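Local coordinates for protein arabinofuranosidase (Bifidobacterium longum, PDB 2Y2W) that removes terminal alpha-L-arabinofuranosyl residues from arabinans and arabinoxylan as a family 51 glycoside hydrolase, contributing to plant cell wall breakdown, at residues D[172-177]-D[238-243]; D[183-188]-D[208-213]; D[165-170]-D[178-183]. One frame throughout, in Å; residues are numbered along the deposited sequence.

Interaction 1. Residues D[172-177]-D[238-243]; sequences RGLKAA and AHAMKL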
# COMPACT_ATOMS: atom_id res chain seq x y z
N ARG D 172 8.87 -0.73 1.86
CA ARG D 172 8.65 0.65 1.42
C ARG D 172 8.34 0.74 -0.07
O ARG D 172 8.10 -0.28 -0.72
CB ARG D 172 9.87 1.51 1.79
CG ARG D 172 9.77 2.06 3.19
CD ARG D 172 11.08 1.99 3.94
NE ARG D 172 11.94 3.14 3.73
CZ ARG D 172 11.75 4.35 4.26
NH1 ARG D 172 10.70 4.60 5.02
NH2 ARG D 172 12.62 5.31 4.01
N GLY D 173 8.34 1.96 -0.61
CA GLY D 173 8.01 2.18 -2.01
C GLY D 173 8.22 3.60 -2.52
O GLY D 173 9.30 4.18 -2.35
N LEU D 174 7.18 4.15 -3.13
CA LEU D 174 7.26 5.39 -3.90
C LEU D 174 7.82 6.59 -3.15
O LEU D 174 8.77 7.23 -3.61
CB LEU D 174 5.88 5.74 -4.49
CG LEU D 174 5.70 7.08 -5.21
CD1 LEU D 174 6.60 7.18 -6.43
CD2 LEU D 174 4.25 7.27 -5.61
N LYS D 175 7.23 6.91 -2.00
CA LYS D 175 7.60 8.12 -1.26
C LYS D 175 9.06 8.10 -0.83
O LYS D 175 9.76 9.11 -0.98
CB LYS D 175 6.67 8.34 -0.07
CG LYS D 175 6.80 9.72 0.57
CD LYS D 175 6.15 9.75 1.94
CE LYS D 175 6.36 11.10 2.62
NZ LYS D 175 7.72 11.24 3.18
N ALA D 176 9.53 6.96 -0.32
CA ALA D 176 10.93 6.82 0.10
C ALA D 176 11.89 6.87 -1.09
O ALA D 176 12.99 7.40 -0.97
CB ALA D 176 11.12 5.54 0.89
N ALA D 177 11.46 6.30 -2.22
CA ALA D 177 12.25 6.33 -3.44
C ALA D 177 12.52 7.76 -3.90
O ALA D 177 13.65 8.10 -4.26
CB ALA D 177 11.57 5.53 -4.54
N ALA D 238 8.70 4.52 -11.47
CA ALA D 238 9.51 4.86 -12.64
C ALA D 238 9.09 6.19 -13.27
O ALA D 238 9.95 7.00 -13.63
CB ALA D 238 9.46 3.75 -13.68
N HIS D 239 7.79 6.41 -13.38
CA HIS D 239 7.26 7.67 -13.90
C HIS D 239 7.66 8.87 -13.04
O HIS D 239 8.16 9.86 -13.56
CB HIS D 239 5.73 7.62 -14.03
CG HIS D 239 5.10 8.97 -14.15
ND1 HIS D 239 4.45 9.58 -13.11
CD2 HIS D 239 5.06 9.84 -15.19
CE1 HIS D 239 4.01 10.77 -13.49
NE2 HIS D 239 4.37 10.95 -14.75
N ALA D 240 7.43 8.75 -11.73
CA ALA D 240 7.70 9.82 -10.78
C ALA D 240 9.18 10.17 -10.72
O ALA D 240 9.55 11.35 -10.66
CB ALA D 240 7.18 9.45 -9.40
N MET D 241 10.04 9.16 -10.74
CA MET D 241 11.48 9.39 -10.73
C MET D 241 11.96 10.08 -12.00
O MET D 241 12.70 11.07 -11.92
CB MET D 241 12.26 8.11 -10.44
CG MET D 241 12.24 7.73 -8.97
SD MET D 241 13.05 6.17 -8.62
CE MET D 241 14.76 6.58 -8.93
N LYS D 242 11.53 9.59 -13.17
CA LYS D 242 11.87 10.23 -14.44
C LYS D 242 11.26 11.62 -14.59
O LYS D 242 11.78 12.45 -15.34
CB LYS D 242 11.52 9.35 -15.65
CG LYS D 242 12.69 8.50 -16.15
CD LYS D 242 12.40 7.82 -17.49
CE LYS D 242 12.60 8.77 -18.67
NZ LYS D 242 12.14 8.17 -19.96
N LEU D 243 10.17 11.87 -13.88
CA LEU D 243 9.57 13.20 -13.83
C LEU D 243 10.45 14.18 -13.05
O LEU D 243 10.50 15.36 -13.37
CB LEU D 243 8.16 13.13 -13.23
CG LEU D 243 7.30 14.41 -13.15
CD1 LEU D 243 7.21 15.14 -14.49
CD2 LEU D 243 5.92 14.07 -12.64

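Interaction 2. Residues D[183-188]-D[208-213]; sequences YVNGAP and KMWCIG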
# COMPACT_ATOMS: atom_id res chain seq x y z
N TYR D 183 17.61 13.40 -1.91
CA TYR D 183 18.75 13.46 -0.98
C TYR D 183 20.07 13.24 -1.71
O TYR D 183 21.06 13.93 -1.45
CB TYR D 183 18.61 12.42 0.13
CG TYR D 183 19.83 12.30 1.02
CD1 TYR D 183 19.96 13.09 2.16
CD2 TYR D 183 20.85 11.41 0.72
CE1 TYR D 183 21.07 12.99 2.97
CE2 TYR D 183 21.98 11.30 1.52
CZ TYR D 183 22.08 12.10 2.65
OH TYR D 183 23.19 12.00 3.45
N VAL D 184 20.06 12.29 -2.63
CA VAL D 184 21.28 11.86 -3.30
C VAL D 184 21.68 12.77 -4.48
O VAL D 184 22.88 12.96 -4.74
CB VAL D 184 21.15 10.37 -3.73
CG1 VAL D 184 20.50 10.23 -5.09
CG2 VAL D 184 22.50 9.70 -3.72
N ASN D 185 20.70 13.34 -5.18
CA ASN D 185 20.96 14.03 -6.45
C ASN D 185 20.45 15.47 -6.54
O ASN D 185 20.72 16.16 -7.52
CB ASN D 185 20.39 13.22 -7.62
CG ASN D 185 21.27 12.04 -8.00
OD1 ASN D 185 22.44 11.96 -7.61
ND2 ASN D 185 20.71 11.12 -8.78
N GLY D 186 19.71 15.90 -5.53
CA GLY D 186 19.12 17.23 -5.53
C GLY D 186 20.17 18.32 -5.41
O GLY D 186 21.26 18.10 -4.89
N ALA D 187 19.84 19.51 -5.92
CA ALA D 187 20.68 20.68 -5.75
C ALA D 187 20.54 21.18 -4.31
O ALA D 187 19.46 21.06 -3.73
CB ALA D 187 20.29 21.76 -6.74
N PRO D 188 21.62 21.73 -3.73
CA PRO D 188 21.50 22.35 -2.41
C PRO D 188 20.42 23.43 -2.40
O PRO D 188 20.27 24.16 -3.38
CB PRO D 188 22.88 22.98 -2.19
CG PRO D 188 23.80 22.14 -3.01
CD PRO D 188 23.01 21.73 -4.22
N LYS D 208 22.84 7.78 -11.94
CA LYS D 208 22.00 7.63 -13.14
C LYS D 208 21.13 6.38 -13.10
O LYS D 208 19.92 6.44 -13.33
CB LYS D 208 22.88 7.56 -14.39
CG LYS D 208 22.99 8.85 -15.17
CD LYS D 208 23.88 8.64 -16.40
CE LYS D 208 23.76 9.79 -17.39
NZ LYS D 208 24.53 9.52 -18.63
N MET D 209 21.76 5.24 -12.83
CA MET D 209 21.11 3.94 -12.92
C MET D 209 20.52 3.49 -11.58
O MET D 209 21.24 3.39 -10.58
CB MET D 209 22.09 2.90 -13.48
CG MET D 209 21.43 1.68 -14.10
SD MET D 209 22.65 0.70 -15.00
CE MET D 209 21.68 -0.76 -15.38
N TRP D 210 19.22 3.23 -11.58
CA TRP D 210 18.48 2.86 -10.37
C TRP D 210 17.71 1.56 -10.57
O TRP D 210 17.08 1.36 -11.61
CB TRP D 210 17.50 3.96 -9.98
CG TRP D 210 18.12 5.25 -9.55
CD1 TRP D 210 18.79 6.14 -10.33
CD2 TRP D 210 18.12 5.81 -8.23
NE1 TRP D 210 19.21 7.21 -9.58
CE2 TRP D 210 18.81 7.04 -8.29
CE3 TRP D 210 17.59 5.39 -7.00
CZ2 TRP D 210 18.99 7.85 -7.17
CZ3 TRP D 210 17.77 6.20 -5.89
CH2 TRP D 210 18.47 7.42 -5.98
N CYS D 211 17.76 0.69 -9.57
CA CYS D 211 16.96 -0.53 -9.57
C CYS D 211 15.72 -0.36 -8.70
O CYS D 211 15.81 -0.16 -7.49
CB CYS D 211 17.79 -1.72 -9.09
SG CYS D 211 19.21 -2.07 -10.13
N ILE D 212 14.55 -0.44 -9.34
CA ILE D 212 13.28 -0.28 -8.64
C ILE D 212 12.89 -1.62 -8.01
O ILE D 212 12.20 -2.44 -8.62
CB ILE D 212 12.18 0.27 -9.58
CG1 ILE D 212 12.69 1.53 -10.29
CG2 ILE D 212 10.92 0.59 -8.80
CD1 ILE D 212 11.98 1.85 -11.58
N GLY D 213 13.35 -1.82 -6.78
CA GLY D 213 13.10 -3.05 -6.05
C GLY D 213 14.09 -4.15 -6.37
O GLY D 213 14.96 -3.97 -7.24

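Interaction 3. Residues D[165-170]-D[178-183]; sequences LAVNMG and LDELEY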
# COMPACT_ATOMS: atom_id res chain seq x y z
N LEU D 165 22.03 2.22 -7.83
CA LEU D 165 21.32 2.26 -6.56
C LEU D 165 19.96 1.58 -6.61
O LEU D 165 19.11 1.93 -7.41
CB LEU D 165 21.19 3.70 -6.06
CG LEU D 165 20.81 3.94 -4.59
CD1 LEU D 165 21.64 3.10 -3.63
CD2 LEU D 165 20.96 5.42 -4.25
N ALA D 166 19.78 0.59 -5.73
CA ALA D 166 18.52 -0.12 -5.60
C ALA D 166 17.72 0.46 -4.44
O ALA D 166 18.27 0.74 -3.37
CB ALA D 166 18.76 -1.59 -5.40
N VAL D 167 16.42 0.65 -4.66
CA VAL D 167 15.53 1.16 -3.62
C VAL D 167 14.57 0.08 -3.11
O VAL D 167 14.22 -0.84 -3.85
CB VAL D 167 14.72 2.42 -4.07
CG1 VAL D 167 15.64 3.64 -4.17
CG2 VAL D 167 13.99 2.17 -5.39
N ASN D 168 14.17 0.21 -1.85
CA ASN D 168 13.21 -0.69 -1.21
C ASN D 168 11.85 -0.63 -1.91
O ASN D 168 11.27 0.44 -2.07
CB ASN D 168 13.06 -0.32 0.27
CG ASN D 168 12.24 -1.34 1.07
OD1 ASN D 168 11.35 -2.00 0.54
ND2 ASN D 168 12.54 -1.44 2.36
N MET D 169 11.37 -1.79 -2.35
CA MET D 169 10.00 -1.92 -2.85
C MET D 169 9.26 -3.01 -2.08
O MET D 169 8.12 -3.36 -2.41
CB MET D 169 9.98 -2.20 -4.35
CG MET D 169 10.42 -1.02 -5.22
SD MET D 169 9.30 0.39 -5.25
CE MET D 169 7.87 -0.34 -6.05
N GLY D 170 9.90 -3.52 -1.03
CA GLY D 170 9.31 -4.53 -0.15
C GLY D 170 8.49 -3.93 0.98
O GLY D 170 7.26 -3.95 0.93
N LEU D 178 11.49 8.60 -3.87
CA LEU D 178 11.62 10.02 -4.23
C LEU D 178 12.40 10.83 -3.20
O LEU D 178 13.09 11.79 -3.55
CB LEU D 178 10.24 10.65 -4.47
CG LEU D 178 9.43 10.10 -5.65
CD1 LEU D 178 8.02 10.68 -5.65
CD2 LEU D 178 10.12 10.36 -6.99
N ASP D 179 12.29 10.44 -1.92
CA ASP D 179 13.07 11.07 -0.86
C ASP D 179 14.57 10.82 -1.03
O ASP D 179 15.37 11.76 -0.95
CB ASP D 179 12.59 10.61 0.53
CG ASP D 179 11.21 11.16 0.91
OD1 ASP D 179 10.68 12.06 0.21
OD2 ASP D 179 10.66 10.70 1.93
N GLU D 180 14.95 9.57 -1.29
CA GLU D 180 16.35 9.20 -1.50
C GLU D 180 16.92 9.83 -2.77
O GLU D 180 18.09 10.23 -2.80
CB GLU D 180 16.54 7.68 -1.53
CG GLU D 180 18.00 7.26 -1.73
CD GLU D 180 18.28 5.82 -1.32
OE1 GLU D 180 17.47 4.92 -1.63
OE2 GLU D 180 19.34 5.60 -0.68
N LEU D 181 16.10 9.92 -3.81
CA LEU D 181 16.48 10.56 -5.07
C LEU D 181 16.85 12.03 -4.85
O LEU D 181 17.88 12.50 -5.32
CB LEU D 181 15.35 10.42 -6.09
CG LEU D 181 15.43 11.16 -7.43
CD1 LEU D 181 16.63 10.70 -8.26
CD2 LEU D 181 14.14 10.95 -8.20
N GLU D 182 15.99 12.74 -4.12
CA GLU D 182 16.21 14.13 -3.77
C GLU D 182 17.45 14.30 -2.88
O GLU D 182 18.24 15.22 -3.08
CB GLU D 182 14.97 14.68 -3.07
CG GLU D 182 14.99 16.17 -2.76
CD GLU D 182 13.69 16.65 -2.12
OE1 GLU D 182 12.67 15.91 -2.18
OE2 GLU D 182 13.66 17.77 -1.57
N TYR D 183 17.61 13.40 -1.91
CA TYR D 183 18.75 13.46 -0.98
C TYR D 183 20.07 13.24 -1.71
O TYR D 183 21.06 13.93 -1.45
CB TYR D 183 18.61 12.42 0.13
CG TYR D 183 19.83 12.30 1.02
CD1 TYR D 183 19.96 13.09 2.16
CD2 TYR D 183 20.85 11.41 0.72
CE1 TYR D 183 21.07 12.99 2.97
CE2 TYR D 183 21.98 11.30 1.52
CZ TYR D 183 22.08 12.10 2.65
OH TYR D 183 23.19 12.00 3.45
O HOH W 1 18.50 2.47 -1.14

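Interaction 1. Residues D[172-177]-D[238-243]
Leu-174 and Ala-177, one helical turn apart, meet Ala-240 and Met-241 in an apolar contact between two helices. Along 172-177 the chain leaves a loop at Gly-173, the N-cap of the helix, whose O accepts a bond from Ala-177 N and so closes the first turn. Leu-174 comes next. Its side chain starts out alongside helix 227-244, but CG lies anti to the backbone N (chi1 173°), and this carries the branched end across the gap until CD1 rests on the methyl of Ala-240, with 3.8 Å between Leu-174 CD1 and Ala-240 CB. A long residue thus meets a short one: Ala-240 points its CB toward the neighbouring helix, and leucine supplies the reach where the CA atoms of Leu-174 and Ala-240 stand 8.2 Å apart. At Ala-177 the sizes are reversed. Its methyl points at the other helix, and the longer Met-241 comes to it, extended about its second torsion (chi2 176°), so that the sulfur makes the approach. Met-241 SD and Ala-177 CB are 4.4 Å apart, a looser touch than the first. A flexible thioether suits this place, since Met-241 also packs on Leu-178 and Leu-181 of the first helix. Leu-174 also packs on Gly-170 of the second subunit, and the ring of His-239 meets His-224 of that subunit edge-to-face. Inward, Met-241 reaches Trp-210 of strand 209-212 and Leu-250 of strand 249-252, placing the two helices side by side over the parallel strands of the barrel.

Interaction 2. Residues D[183-188]-D[208-213]
This is a buried helix-to-strand contact at the edge of an indole, apolar from Val-184 with the amide of Asn-185 beside it: the last turn of helix 174-185 meets Trp-210 on strand 209-212, in the layer between barrel and helices. Val-184 and Trp-210 approach from opposite directions. The methyl CG1 of Val-184 lies in the plane of the indole, beyond the rim of its six-membered ring, 3.5 Å from Trp-210 CZ2. It gets there because chi1 of 87° sets CG1 between the backbone N and the carbonyl carbon. A short branched side chain is enough to bring a methyl against the ring edge at CZ2 and CH2. The strand and helix belong to a beta-alpha-beta crossover of the eight-stranded TIM barrel: the chain leaves strand 162-167, passes through helix 174-185 and then helix 191-198, and returns as the neighbouring parallel strand 209-212. Asn-185 slides past the tryptophan with its amide turned 82° from the ring plane, and its ND2 comes within 4.0 Å of Trp-210 CZ2 at the same edge. The N-H groups of both side chains share a partner outside the two segments, for Asn-185 ND2 and Trp-210 NE1 each donate a hydrogen bond to the backbone O of Ile-207.

Interaction 3. Residues D[165-170]-D[178-183]
Segments 165-170 and 178-183 come nearest at Val-167 and Glu-180, whose CA atoms are 8.4 Å apart. The strand's alternation sends Leu-165 and Val-167 toward the helix and the small Ala-166 the other way. Between the two larger residues comes Glu-180, its CG anti to the backbone N (chi1 -179°) and its chain extended beyond, so that a carboxylate reaches from the helix down to the strand. Val-167 slides past it in the opposite sense, and its methyl CG1 lies 3.4 Å from Glu-180 OE1. Leu-165 meets it from the opposite direction, with CD2 3.9 Å from Glu-180 OE2. Branched aliphatic residues suit a strand under a helix, but aliphatic side chains offer a carboxylate no donor, and across this contact a water supplies one. It donates one hydrogen to Glu-180 OE1 at 2.7 Å and the other to the backbone O of Ala-166 at 2.8 Å, bridging helix and strand where the side chains only touch. The extended glutamate is long enough to reach that water, and the apolar surroundings may raise its affinity for a proton. Trp-121, from a loop, also packs on Glu-180. Past the strand end, Asn-168 OD1 accepts a hydrogen bond from Arg-172 N and a weak one from Gly-170 N. The side chain of Val-167 is about 9 Å from that of Asn-214, which probably binds arabinofuranose, as in related enzymes. A parallel strand followed by a loop and a helix folded back over its outer face is the beta-alpha unit from which the TIM barrel of these glycosidases is built.

Overall arrangement
All three contacts use helix 174-185, at successive levels: interaction 1 its first turn, interaction 3 its middle and interaction 2 its last. Their touching residues are almost all buried, yet their settings differ. Interaction 1 joins two helices of the outer layer, is purely aliphatic and thioether in chemistry, and lies away from the annotated sites. Interactions 2 and 3 tie the helix to two neighbouring strands, 209-212 and 162-167, and add an aromatic edge and a water-bridged carboxylate. Ala-238 packs on Ile-212 between interactions 1 and 2, and Ala-177 on Val-167 between 1 and 3, whereas probable backbone hydrogen bonds of Cys-211 with Leu-165 and Val-167 join 2 and 3. All three regions also touch the second subunit.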